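Local coordinates for protein aminotransferase, class IV (Brucella abortus, PDB 4TVI) that probably catalyses the pyridoxal-phosphate-dependent transfer of the amino group of leucine, isoleucine or valine to 2-oxoglutarate, as a class IV aminotransferase, at residues A[220-225]-A[265-270]; A[228-233]-A[257-262]; A[92-97]-A[141-146]. All blocks are in the same frame, centred on the assembly; numbering follows the deposited sequence.

Contact 1. Residues A[220-225]-A[265-270]; sequences VFMVRG and EDFREA
The backbones of 220-225 and 265-270 come nearest between R224, the last residue of strand 219-224, and A270, just beyond helix 264-268 (CA to CA 5.3 Å), and no backbone hydrogen bond joins them. This is helix-on-sheet packing built round a Met-aromatic contact, with a salt-bridge network at its outer side. V220, M222 and R224 point toward the helix, while F221 and V223 point the other way, F221 onto I247 of helix 241-252. M222 SD sits 3.9 Å from the centroid of the F267 ring and only 3° off its normal, almost exactly over the middle of one face. M222 CG lies over the same face as a CH-pi contact. V220 CG2 reaches F267 CE2 at 3.7 Å, and the methyl of A270 closes on M222 CB. A bend at chi3 turns the methionine CE from the ring to the centre of the R224 guanidinium, one methionine thus covering a face of each of two flat groups. R224 offers one nitrogen to two acids. D266 OD2 turns back to the backbone N of K263, leaving OD1 for the arginine. R224 NH1 meets E269 OE1 at 2.9 Å from above the carboxylate plane, with a bent angle of 135°; its bond to the anti lone pair of D266 OD1, 3.1 Å long, is nearly straight at 168°.

Contact 2. Residues A[228-233]-A[257-262]; sequences VFTPVP and VHETTL
L262 lays its CD1 methyl against the chain at T230 and P231, 3.6 Å from P231 N and 3.8 Å from P231 CD, while both its methyls reach F229 CB. F229 and H258 share one face of the sheet and run alongside each other from neighbouring strands; F229 CE2 is 3.5 Å from H258 CD2, and the rings are inclined at 44°. The T260 methyl CG2 comes to the edge of the phenyl ring. V228 packs beside V257 on the other face, followed there by T230 CG2 against E259 CG. Between these layers strands 227-231 and 257-260 run parallel, the two strands of a beta-alpha-beta unit crossing over through helix 241-252. Their ladder begins with H258 N to V228 O, 2.8 Å, and T230 N to H258 O, 3.0 Å. T260 N to T230 O follows, and the last bond, V232 N to T260 O at 2.9 Å, comes in above the carbonyl plane as the strands end. At the polar rim E259 OE1 lies beside P233 CD but forms a salt bridge with R243, and H258 NE2 bonds to E227. Backbone bonds therefore set the strand register, while the polar ends tie its margins to helix 241-252 and to E227 at the head of strand 227-231.

Contact 3. Residues A[92-97]-A[141-146]; sequences LGLEPT and SSTDFA
T143 points its side chain at the bend of 92-97, OG1 taking the E95 amide and CG2 packing against the E95 carbonyl, while T97 points back toward the strand at F145. The contact joins the loop after helix 78-91, which ends in a Schellman motif with G93 at C-prime, to the start of strand 143-151 in the antiparallel five-stranded sheet. With its OG1 beside the backbone N (chi1 -62°), T143 presents this oxygen to the loop, where it accepts E95 N at 3.0 Å and 160°. The same oxygen bonds to A140 O, so a single hydroxyl bridges the loop and the turn leading into the strand. L94 crosses the T143 side chain at a slant, L94 CB lying 3.4 Å from T143 OG1. T143 CG2 is likewise 3.4 Å from E95 O. T97 touches two strand residues, with its CG2 against T143 O and its OG1 against F145 CB. The phenyl ring itself leads away from the loop segment, carried by CG anti to the backbone N (chi1 173°), to I103 and L106 of helix 100-111. Behind it, F145 N holds D144 OD1 at 2.7 Å, meeting the oxygen from above the carboxylate plane.

Contact 3 comes first along the chain and closes before the other two open; it lies on the opposite side of the chain's centre, its own centre about 40 Å from that of contact 1 and about 34 Å from that of contact 2. It belongs to the five-stranded antiparallel sheet, whereas contacts 1 and 2 share the mixed sheet. Their centres are about 10 Å apart, and contact 2 falls between the two segments of contact 1. Neighbouring strands 219-224 and 227-231, joined by M222 O to F229 N and V220 O to T230 OG1, make them continuous, R224 reaching both F229 and the acids of 265-270. The contacts thus hold together separate parts of the class IV fold.

Contact 1. Residues A[220-225]-A[265-270]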
ATOM      1  N   VAL A 220       1.350 -21.318  -4.214  1.00 17.03           N
ATOM      2  CA  VAL A 220       1.730 -22.204  -5.307  1.00 15.78           C
ATOM      3  C   VAL A 220       2.118 -23.577  -4.772  1.00 14.87           C
ATOM      4  O   VAL A 220       2.629 -23.706  -3.656  1.00 12.09           O
ATOM      5  CB  VAL A 220       2.883 -21.601  -6.145  1.00 19.79           C
ATOM      6  CG1 VAL A 220       4.201 -21.631  -5.373  1.00 17.57           C
ATOM      7  CG2 VAL A 220       3.019 -22.320  -7.487  1.00 22.09           C
ATOM      8  N   PHE A 221       1.821 -24.599  -5.571  1.00 13.61           N
ATOM      9  CA  PHE A 221       2.150 -25.984  -5.271  1.00 14.98           C
ATOM     10  C   PHE A 221       2.803 -26.618  -6.480  1.00 16.06           C
ATOM     11  O   PHE A 221       2.572 -26.193  -7.610  1.00 17.91           O
ATOM     12  CB  PHE A 221       0.900 -26.793  -4.921  1.00 14.65           C
ATOM     13  CG  PHE A 221       0.332 -26.524  -3.555  1.00 14.65           C
ATOM     14  CD1 PHE A 221      -0.386 -25.365  -3.298  1.00 16.97           C
ATOM     15  CD2 PHE A 221       0.457 -27.470  -2.546  1.00 14.45           C
ATOM     16  CE1 PHE A 221      -0.937 -25.134  -2.047  1.00 16.95           C
ATOM     17  CE2 PHE A 221      -0.083 -27.250  -1.292  1.00 15.86           C
ATOM     18  CZ  PHE A 221      -0.789 -26.077  -1.042  1.00 17.91           C
ATOM     19  N   MET A 222       3.583 -27.665  -6.250  1.00 15.07           N
ATOM     20  CA  MET A 222       4.067 -28.485  -7.344  1.00 17.11           C
ATOM     21  C   MET A 222       4.008 -29.961  -6.983  1.00 20.41           C
ATOM     22  O   MET A 222       3.965 -30.329  -5.807  1.00 19.68           O
ATOM     23  CB  MET A 222       5.491 -28.086  -7.734  1.00 18.36           C
ATOM     24  CG  MET A 222       6.490 -28.137  -6.591  1.00 17.50           C
ATOM     25  SD  MET A 222       8.191 -27.980  -7.170  1.00 22.67           S
ATOM     26  CE  MET A 222       8.556 -29.691  -7.568  1.00 16.34           C
ATOM     27  N   VAL A 223       3.991 -30.800  -8.011  1.00 23.85           N
ATOM     28  CA  VAL A 223       3.974 -32.242  -7.835  1.00 19.62           C
ATOM     29  C   VAL A 223       5.182 -32.843  -8.526  1.00 21.84           C
ATOM     30  O   VAL A 223       5.504 -32.491  -9.661  1.00 23.73           O
ATOM     31  CB  VAL A 223       2.692 -32.869  -8.401  1.00 19.17           C
ATOM     32  CG1 VAL A 223       2.646 -34.372  -8.085  1.00 19.26           C
ATOM     33  CG2 VAL A 223       1.459 -32.155  -7.840  1.00 16.86           C
ATOM     34  N   ARG A 224       5.863 -33.745  -7.834  1.00 21.41           N
ATOM     35  CA  ARG A 224       7.047 -34.372  -8.388  1.00 22.55           C
ATOM     36  C   ARG A 224       7.139 -35.784  -7.842  1.00 21.14           C
ATOM     37  O   ARG A 224       7.187 -35.989  -6.625  1.00 21.13           O
ATOM     38  CB  ARG A 224       8.295 -33.551  -8.048  1.00 22.44           C
ATOM     39  CG  ARG A 224       9.610 -34.104  -8.572  1.00 26.55           C
ATOM     40  CD  ARG A 224      10.741 -33.097  -8.310  1.00 27.99           C
ATOM     41  NE  ARG A 224      10.791 -32.733  -6.896  1.00 27.21           N
ATOM     42  CZ  ARG A 224      11.506 -31.734  -6.388  1.00 26.51           C
ATOM     43  NH1 ARG A 224      12.254 -30.969  -7.176  1.00 25.13           N
ATOM     44  NH2 ARG A 224      11.464 -31.501  -5.085  1.00 26.65           N
ATOM     45  N   GLY A 225       7.125 -36.759  -8.740  1.00 22.97           N
ATOM     46  CA  GLY A 225       7.207 -38.152  -8.344  1.00 24.77           C
ATOM     47  C   GLY A 225       6.070 -38.590  -7.437  1.00 26.53           C
ATOM     48  O   GLY A 225       6.264 -39.408  -6.542  1.00 27.42           O
ATOM     49  N   GLU A 265      14.358 -23.678  -9.822  1.00 19.69           N
ATOM     50  CA  GLU A 265      14.781 -24.958 -10.376  1.00 23.32           C
ATOM     51  C   GLU A 265      13.827 -26.098 -10.029  1.00 19.85           C
ATOM     52  O   GLU A 265      13.562 -26.953 -10.865  1.00 21.11           O
ATOM     53  CB  GLU A 265      16.198 -25.296  -9.890  1.00 25.88           C
ATOM     54  CG  GLU A 265      17.312 -24.454 -10.525  1.00 32.82           C
ATOM     55  CD  GLU A 265      17.406 -23.024  -9.988  1.00 35.93           C
ATOM     56  OE1 GLU A 265      16.548 -22.601  -9.181  1.00 35.81           O
ATOM     57  OE2 GLU A 265      18.350 -22.312 -10.389  1.00 39.90           O
ATOM     58  N   ASP A 266      13.294 -26.097  -8.811  1.00 19.18           N
ATOM     59  CA  ASP A 266      12.348 -27.136  -8.393  1.00 20.95           C
ATOM     60  C   ASP A 266      11.096 -27.136  -9.259  1.00 20.98           C
ATOM     61  O   ASP A 266      10.578 -28.191  -9.613  1.00 21.58           O
ATOM     62  CB  ASP A 266      11.959 -26.960  -6.921  1.00 18.81           C
ATOM     63  CG  ASP A 266      13.104 -27.275  -5.981  1.00 20.64           C
ATOM     64  OD1 ASP A 266      13.529 -28.449  -5.952  1.00 21.68           O
ATOM     65  OD2 ASP A 266      13.596 -26.351  -5.297  1.00 18.81           O
ATOM     66  N   PHE A 267      10.618 -25.946  -9.606  1.00 22.32           N
ATOM     67  CA  PHE A 267       9.413 -25.833 -10.419  1.00 20.76           C
ATOM     68  C   PHE A 267       9.713 -26.109 -11.890  1.00 20.74           C
ATOM     69  O   PHE A 267       8.827 -26.496 -12.650  1.00 21.03           O
ATOM     70  CB  PHE A 267       8.773 -24.460 -10.218  1.00 20.54           C
ATOM     71  CG  PHE A 267       8.082 -24.322  -8.890  1.00 18.40           C
ATOM     72  CD1 PHE A 267       8.798 -23.995  -7.749  1.00 18.36           C
ATOM     73  CD2 PHE A 267       6.721 -24.544  -8.780  1.00 17.75           C
ATOM     74  CE1 PHE A 267       8.169 -23.889  -6.521  1.00 19.42           C
ATOM     75  CE2 PHE A 267       6.081 -24.433  -7.556  1.00 19.74           C
ATOM     76  CZ  PHE A 267       6.809 -24.104  -6.425  1.00 19.73           C
ATOM     77  N   ARG A 268      10.967 -25.934 -12.285  1.00 21.84           N
ATOM     78  CA  ARG A 268      11.387 -26.311 -13.627  1.00 24.57           C
ATOM     79  C   ARG A 268      11.236 -27.827 -13.805  1.00 20.93           C
ATOM     80  O   ARG A 268      10.989 -28.305 -14.913  1.00 21.82           O
ATOM     81  CB  ARG A 268      12.833 -25.876 -13.902  1.00 25.24           C
ATOM     82  CG  ARG A 268      13.073 -24.368 -13.837  1.00 25.14           C
ATOM     83  CD  ARG A 268      12.416 -23.623 -14.991  1.00 26.28           C
ATOM     84  NE  ARG A 268      12.796 -22.211 -15.002  1.00 27.87           N
ATOM     85  CZ  ARG A 268      12.115 -21.249 -15.621  1.00 26.65           C
ATOM     86  NH1 ARG A 268      11.000 -21.534 -16.283  1.00 22.74           N
ATOM     87  NH2 ARG A 268      12.545 -19.995 -15.572  1.00 28.96           N
ATOM     88  N   GLU A 269      11.379 -28.578 -12.714  1.00 22.39           N
ATOM     89  CA  GLU A 269      11.338 -30.041 -12.781  1.00 23.02           C
ATOM     90  C   GLU A 269       9.979 -30.622 -12.440  1.00 22.62           C
ATOM     91  O   GLU A 269       9.827 -31.838 -12.414  1.00 21.63           O
ATOM     92  CB  GLU A 269      12.336 -30.673 -11.810  1.00 24.55           C
ATOM     93  CG  GLU A 269      13.630 -29.943 -11.616  1.00 29.77           C
ATOM     94  CD  GLU A 269      14.316 -30.325 -10.312  1.00 32.90           C
ATOM     95  OE1 GLU A 269      13.847 -31.266  -9.636  1.00 34.43           O
ATOM     96  OE2 GLU A 269      15.329 -29.685  -9.964  1.00 35.77           O
ATOM     97  N   ALA A 270       9.000 -29.770 -12.158  1.00 22.79           N
ATOM     98  CA  ALA A 270       7.705 -30.262 -11.694  1.00 22.51           C
ATOM     99  C   ALA A 270       6.966 -31.079 -12.752  1.00 21.73           C
ATOM    100  O   ALA A 270       6.991 -30.749 -13.941  1.00 20.25           O
ATOM    101  CB  ALA A 270       6.843 -29.104 -11.239  1.00 20.42           C
TER

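Contact 2. Residues A[228-233]-A[257-262]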
ATOM      1  N   VAL A 228       3.727 -34.046  -3.296  1.00 19.15           N
ATOM      2  CA  VAL A 228       3.400 -32.633  -3.426  1.00 18.22           C
ATOM      3  C   VAL A 228       4.394 -31.786  -2.637  1.00 20.22           C
ATOM      4  O   VAL A 228       4.707 -32.097  -1.485  1.00 20.39           O
ATOM      5  CB  VAL A 228       1.968 -32.342  -2.949  1.00 16.75           C
ATOM      6  CG1 VAL A 228       1.652 -30.857  -3.050  1.00 17.28           C
ATOM      7  CG2 VAL A 228       0.971 -33.159  -3.759  1.00 16.64           C
ATOM      8  N   PHE A 229       4.899 -30.732  -3.272  1.00 18.91           N
ATOM      9  CA  PHE A 229       5.802 -29.782  -2.628  1.00 20.04           C
ATOM     10  C   PHE A 229       5.217 -28.376  -2.714  1.00 18.90           C
ATOM     11  O   PHE A 229       4.644 -27.994  -3.732  1.00 18.54           O
ATOM     12  CB  PHE A 229       7.197 -29.802  -3.274  1.00 21.85           C
ATOM     13  CG  PHE A 229       7.913 -31.126  -3.157  1.00 24.71           C
ATOM     14  CD1 PHE A 229       7.646 -32.161  -4.046  1.00 24.35           C
ATOM     15  CD2 PHE A 229       8.867 -31.329  -2.169  1.00 25.72           C
ATOM     16  CE1 PHE A 229       8.312 -33.375  -3.944  1.00 24.02           C
ATOM     17  CE2 PHE A 229       9.537 -32.543  -2.064  1.00 25.04           C
ATOM     18  CZ  PHE A 229       9.259 -33.564  -2.951  1.00 24.00           C
ATOM     19  N   THR A 230       5.365 -27.614  -1.636  1.00 15.70           N
ATOM     20  CA  THR A 230       4.894 -26.242  -1.587  1.00 14.50           C
ATOM     21  C   THR A 230       5.827 -25.441  -0.680  1.00 15.53           C
ATOM     22  O   THR A 230       6.350 -25.983   0.298  1.00 17.40           O
ATOM     23  CB  THR A 230       3.434 -26.165  -1.083  1.00 11.73           C
ATOM     24  OG1 THR A 230       2.923 -24.835  -1.246  1.00 14.76           O
ATOM     25  CG2 THR A 230       3.338 -26.562   0.378  1.00 11.89           C
ATOM     26  N   PRO A 231       6.060 -24.160  -1.017  1.00 12.74           N
ATOM     27  CA  PRO A 231       6.964 -23.320  -0.224  1.00 13.80           C
ATOM     28  C   PRO A 231       6.621 -23.311   1.259  1.00 14.36           C
ATOM     29  O   PRO A 231       5.457 -23.129   1.626  1.00 14.77           O
ATOM     30  CB  PRO A 231       6.768 -21.930  -0.829  1.00 15.68           C
ATOM     31  CG  PRO A 231       6.407 -22.199  -2.242  1.00 17.16           C
ATOM     32  CD  PRO A 231       5.588 -23.466  -2.226  1.00 14.21           C
ATOM     33  N   VAL A 232       7.630 -23.508   2.100  1.00 15.71           N
ATOM     34  CA  VAL A 232       7.423 -23.434   3.537  1.00 17.71           C
ATOM     35  C   VAL A 232       7.083 -21.986   3.881  1.00 17.18           C
ATOM     36  O   VAL A 232       7.730 -21.057   3.385  1.00 17.87           O
ATOM     37  CB  VAL A 232       8.667 -23.915   4.333  1.00 21.19           C
ATOM     38  CG1 VAL A 232       9.912 -23.127   3.943  1.00 14.64           C
ATOM     39  CG2 VAL A 232       8.424 -23.825   5.833  1.00 22.42           C
ATOM     40  N   PRO A 233       6.028 -21.782   4.689  1.00 16.53           N
ATOM     41  CA  PRO A 233       5.679 -20.422   5.116  1.00 14.48           C
ATOM     42  C   PRO A 233       6.835 -19.781   5.854  1.00 16.77           C
ATOM     43  O   PRO A 233       7.331 -20.385   6.802  1.00 20.02           O
ATOM     44  CB  PRO A 233       4.485 -20.634   6.054  1.00 14.41           C
ATOM     45  CG  PRO A 233       3.902 -21.954   5.638  1.00 16.19           C
ATOM     46  CD  PRO A 233       5.083 -22.787   5.211  1.00 16.48           C
ATOM     47  N   VAL A 257       2.825 -34.484   1.450  1.00 18.37           N
ATOM     48  CA  VAL A 257       2.950 -33.069   1.158  1.00 18.76           C
ATOM     49  C   VAL A 257       4.120 -32.484   1.944  1.00 23.33           C
ATOM     50  O   VAL A 257       4.151 -32.563   3.173  1.00 24.64           O
ATOM     51  CB  VAL A 257       1.665 -32.296   1.505  1.00 17.82           C
ATOM     52  CG1 VAL A 257       1.808 -30.845   1.097  1.00 14.61           C
ATOM     53  CG2 VAL A 257       0.463 -32.928   0.822  1.00 17.80           C
ATOM     54  N   HIS A 258       5.079 -31.898   1.236  1.00 23.25           N
ATOM     55  CA  HIS A 258       6.262 -31.363   1.897  1.00 21.79           C
ATOM     56  C   HIS A 258       6.279 -29.842   1.847  1.00 20.68           C
ATOM     57  O   HIS A 258       6.278 -29.244   0.772  1.00 20.42           O
ATOM     58  CB  HIS A 258       7.534 -31.926   1.264  1.00 23.17           C
ATOM     59  CG  HIS A 258       7.618 -33.423   1.298  1.00 26.56           C
ATOM     60  ND1 HIS A 258       7.641 -34.140   2.475  1.00 28.11           N
ATOM     61  CD2 HIS A 258       7.710 -34.335   0.301  1.00 26.01           C
ATOM     62  CE1 HIS A 258       7.728 -35.431   2.202  1.00 27.16           C
ATOM     63  NE2 HIS A 258       7.775 -35.576   0.889  1.00 26.74           N
ATOM     64  N   GLU A 259       6.291 -29.228   3.026  1.00 20.01           N
ATOM     65  CA  GLU A 259       6.449 -27.784   3.149  1.00 20.36           C
ATOM     66  C   GLU A 259       7.910 -27.455   3.381  1.00 22.28           C
ATOM     67  O   GLU A 259       8.406 -27.530   4.506  1.00 23.56           O
ATOM     68  CB  GLU A 259       5.593 -27.242   4.284  1.00 16.94           C
ATOM     69  CG  GLU A 259       4.117 -27.493   4.076  1.00 18.89           C
ATOM     70  CD  GLU A 259       3.293 -26.974   5.227  1.00 21.09           C
ATOM     71  OE1 GLU A 259       3.121 -25.738   5.319  1.00 19.10           O
ATOM     72  OE2 GLU A 259       2.840 -27.804   6.048  1.00 23.16           O
ATOM     73  N   THR A 260       8.594 -27.094   2.305  1.00 19.63           N
ATOM     74  CA  THR A 260      10.036 -26.967   2.332  1.00 19.79           C
ATOM     75  C   THR A 260      10.489 -25.767   1.514  1.00 20.03           C
ATOM     76  O   THR A 260       9.681 -25.113   0.852  1.00 18.35           O
ATOM     77  CB  THR A 260      10.707 -28.233   1.784  1.00 22.43           C
ATOM     78  OG1 THR A 260      12.120 -28.156   1.993  1.00 32.32           O
ATOM     79  CG2 THR A 260      10.421 -28.370   0.298  1.00 16.39           C
ATOM     80  N   THR A 261      11.784 -25.479   1.564  1.00 19.23           N
ATOM     81  CA  THR A 261      12.336 -24.381   0.787  1.00 19.86           C
ATOM     82  C   THR A 261      12.465 -24.825  -0.665  1.00 19.14           C
ATOM     83  O   THR A 261      13.103 -25.834  -0.961  1.00 21.25           O
ATOM     84  CB  THR A 261      13.702 -23.935   1.334  1.00 22.36           C
ATOM     85  OG1 THR A 261      13.545 -23.442   2.672  1.00 16.89           O
ATOM     86  CG2 THR A 261      14.316 -22.848   0.452  1.00 17.09           C
ATOM     87  N   LEU A 262      11.834 -24.086  -1.570  1.00 19.32           N
ATOM     88  CA  LEU A 262      11.873 -24.428  -2.985  1.00 20.31           C
ATOM     89  C   LEU A 262      12.475 -23.305  -3.824  1.00 24.45           C
ATOM     90  O   LEU A 262      12.246 -22.123  -3.561  1.00 23.44           O
ATOM     91  CB  LEU A 262      10.468 -24.761  -3.492  1.00 16.75           C
ATOM     92  CG  LEU A 262       9.749 -25.942  -2.840  1.00 17.97           C
ATOM     93  CD1 LEU A 262       8.279 -25.946  -3.248  1.00 13.75           C
ATOM     94  CD2 LEU A 262      10.412 -27.269  -3.199  1.00 17.46           C
TER

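Contact 3. Residues A[92-97]-A[141-146]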
ATOM      1  N   LEU A  92      -2.321  -4.034  11.106  1.00 19.58           N
ATOM      2  CA  LEU A  92      -2.183  -2.729  10.474  1.00 19.69           C
ATOM      3  C   LEU A  92      -2.493  -1.586  11.444  1.00 20.52           C
ATOM      4  O   LEU A  92      -2.654  -0.438  11.029  1.00 18.83           O
ATOM      5  CB  LEU A  92      -3.087  -2.634   9.236  1.00 18.40           C
ATOM      6  CG  LEU A  92      -2.437  -2.760   7.851  1.00 20.17           C
ATOM      7  CD1 LEU A  92      -1.437  -1.651   7.617  1.00 19.46           C
ATOM      8  CD2 LEU A  92      -1.760  -4.096   7.682  1.00 22.69           C
ATOM      9  N   GLY A  93      -2.571  -1.896  12.734  1.00 21.19           N
ATOM     10  CA  GLY A  93      -2.790  -0.866  13.737  1.00 21.42           C
ATOM     11  C   GLY A  93      -4.234  -0.406  13.834  1.00 21.59           C
ATOM     12  O   GLY A  93      -4.529   0.664  14.374  1.00 21.87           O
ATOM     13  N   LEU A  94      -5.146  -1.208  13.302  1.00 19.70           N
ATOM     14  CA  LEU A  94      -6.563  -0.897  13.397  1.00 19.23           C
ATOM     15  C   LEU A  94      -7.174  -1.608  14.585  1.00 22.87           C
ATOM     16  O   LEU A  94      -6.571  -2.514  15.147  1.00 24.61           O
ATOM     17  CB  LEU A  94      -7.293  -1.290  12.115  1.00 17.52           C
ATOM     18  CG  LEU A  94      -6.682  -0.746  10.824  1.00 17.66           C
ATOM     19  CD1 LEU A  94      -7.444  -1.257   9.611  1.00 17.87           C
ATOM     20  CD2 LEU A  94      -6.669   0.776  10.852  1.00 16.28           C
ATOM     21  N   GLU A  95      -8.369  -1.188  14.975  1.00 24.51           N
ATOM     22  CA  GLU A  95      -9.109  -1.904  16.002  1.00 22.59           C
ATOM     23  C   GLU A  95     -10.398  -2.423  15.392  1.00 21.62           C
ATOM     24  O   GLU A  95     -11.357  -1.665  15.236  1.00 20.94           O
ATOM     25  CB  GLU A  95      -9.398  -1.008  17.206  1.00 25.69           C
ATOM     26  CG  GLU A  95     -10.159  -1.712  18.312  1.00 34.32           C
ATOM     27  CD  GLU A  95      -9.361  -2.837  18.951  1.00 40.78           C
ATOM     28  OE1 GLU A  95      -8.114  -2.755  18.960  1.00 43.83           O
ATOM     29  OE2 GLU A  95      -9.984  -3.806  19.439  1.00 42.12           O
ATOM     30  N   PRO A  96     -10.417  -3.719  15.028  1.00 21.17           N
ATOM     31  CA  PRO A  96     -11.577  -4.332  14.373  1.00 21.16           C
ATOM     32  C   PRO A  96     -12.858  -4.097  15.160  1.00 20.72           C
ATOM     33  O   PRO A  96     -12.880  -4.214  16.384  1.00 24.52           O
ATOM     34  CB  PRO A  96     -11.213  -5.826  14.307  1.00 20.62           C
ATOM     35  CG  PRO A  96     -10.053  -5.999  15.252  1.00 19.99           C
ATOM     36  CD  PRO A  96      -9.329  -4.689  15.235  1.00 18.62           C
ATOM     37  N   THR A  97     -13.909  -3.742  14.434  1.00 20.25           N
ATOM     38  CA  THR A  97     -15.180  -3.330  15.007  1.00 20.94           C
ATOM     39  C   THR A  97     -16.152  -4.495  15.201  1.00 21.43           C
ATOM     40  O   THR A  97     -17.167  -4.352  15.882  1.00 20.77           O
ATOM     41  CB  THR A  97     -15.835  -2.271  14.118  1.00 22.73           C
ATOM     42  OG1 THR A  97     -15.917  -2.781  12.781  1.00 23.12           O
ATOM     43  CG2 THR A  97     -14.992  -0.995  14.105  1.00 22.99           C
ATOM     44  N   SER A 141      -9.157   3.934  16.834  1.00 19.28           N
ATOM     45  CA  SER A 141     -10.549   4.119  17.207  1.00 22.12           C
ATOM     46  C   SER A 141     -11.395   4.609  16.032  1.00 22.72           C
ATOM     47  O   SER A 141     -12.618   4.612  16.111  1.00 23.22           O
ATOM     48  CB  SER A 141     -10.655   5.098  18.376  1.00 24.28           C
ATOM     49  OG  SER A 141     -10.049   6.338  18.051  1.00 22.63           O
ATOM     50  N   SER A 142     -10.747   5.039  14.953  1.00 22.64           N
ATOM     51  CA  SER A 142     -11.469   5.526  13.783  1.00 18.45           C
ATOM     52  C   SER A 142     -11.669   4.422  12.750  1.00 17.44           C
ATOM     53  O   SER A 142     -12.085   4.689  11.623  1.00 17.17           O
ATOM     54  CB  SER A 142     -10.731   6.705  13.145  1.00 18.77           C
ATOM     55  OG  SER A 142      -9.556   6.273  12.479  1.00 18.17           O
ATOM     56  N   THR A 143     -11.402   3.180  13.147  1.00 17.00           N
ATOM     57  CA  THR A 143     -11.577   2.030  12.261  1.00 17.37           C
ATOM     58  C   THR A 143     -13.032   1.870  11.830  1.00 20.10           C
ATOM     59  O   THR A 143     -13.947   1.983  12.652  1.00 16.62           O
ATOM     60  CB  THR A 143     -11.105   0.722  12.936  1.00 17.94           C
ATOM     61  OG1 THR A 143      -9.707   0.820  13.235  1.00 17.98           O
ATOM     62  CG2 THR A 143     -11.328  -0.476  12.019  1.00 17.09           C
ATOM     63  N   ASP A 144     -13.242   1.655  10.532  1.00 15.59           N
ATOM     64  CA  ASP A 144     -14.577   1.387  10.015  1.00 20.09           C
ATOM     65  C   ASP A 144     -14.581   0.090   9.209  1.00 18.22           C
ATOM     66  O   ASP A 144     -13.527  -0.454   8.885  1.00 14.80           O
ATOM     67  CB  ASP A 144     -15.079   2.557   9.163  1.00 18.57           C
ATOM     68  CG  ASP A 144     -16.599   2.658   9.149  1.00 21.80           C
ATOM     69  OD1 ASP A 144     -17.274   1.724   9.643  1.00 21.31           O
ATOM     70  OD2 ASP A 144     -17.119   3.683   8.664  1.00 21.06           O
ATOM     71  N   PHE A 145     -15.773  -0.390   8.874  1.00 17.84           N
ATOM     72  CA  PHE A 145     -15.931  -1.695   8.243  1.00 17.07           C
ATOM     73  C   PHE A 145     -16.859  -1.646   7.038  1.00 18.53           C
ATOM     74  O   PHE A 145     -17.793  -0.842   6.989  1.00 22.67           O
ATOM     75  CB  PHE A 145     -16.458  -2.697   9.275  1.00 16.68           C
ATOM     76  CG  PHE A 145     -16.816  -4.045   8.709  1.00 17.57           C
ATOM     77  CD1 PHE A 145     -15.841  -5.010   8.512  1.00 15.33           C
ATOM     78  CD2 PHE A 145     -18.132  -4.361   8.411  1.00 18.57           C
ATOM     79  CE1 PHE A 145     -16.167  -6.253   8.009  1.00 15.66           C
ATOM     80  CE2 PHE A 145     -18.467  -5.611   7.907  1.00 18.30           C
ATOM     81  CZ  PHE A 145     -17.485  -6.556   7.705  1.00 17.47           C
ATOM     82  N   ALA A 146     -16.596  -2.508   6.065  1.00 14.94           N
ATOM     83  CA  ALA A 146     -17.535  -2.730   4.975  1.00 17.93           C
ATOM     84  C   ALA A 146     -17.403  -4.163   4.483  1.00 18.65           C
ATOM     85  O   ALA A 146     -16.305  -4.720   4.447  1.00 18.38           O
ATOM     86  CB  ALA A 146     -17.309  -1.743   3.840  1.00 14.46           C
TER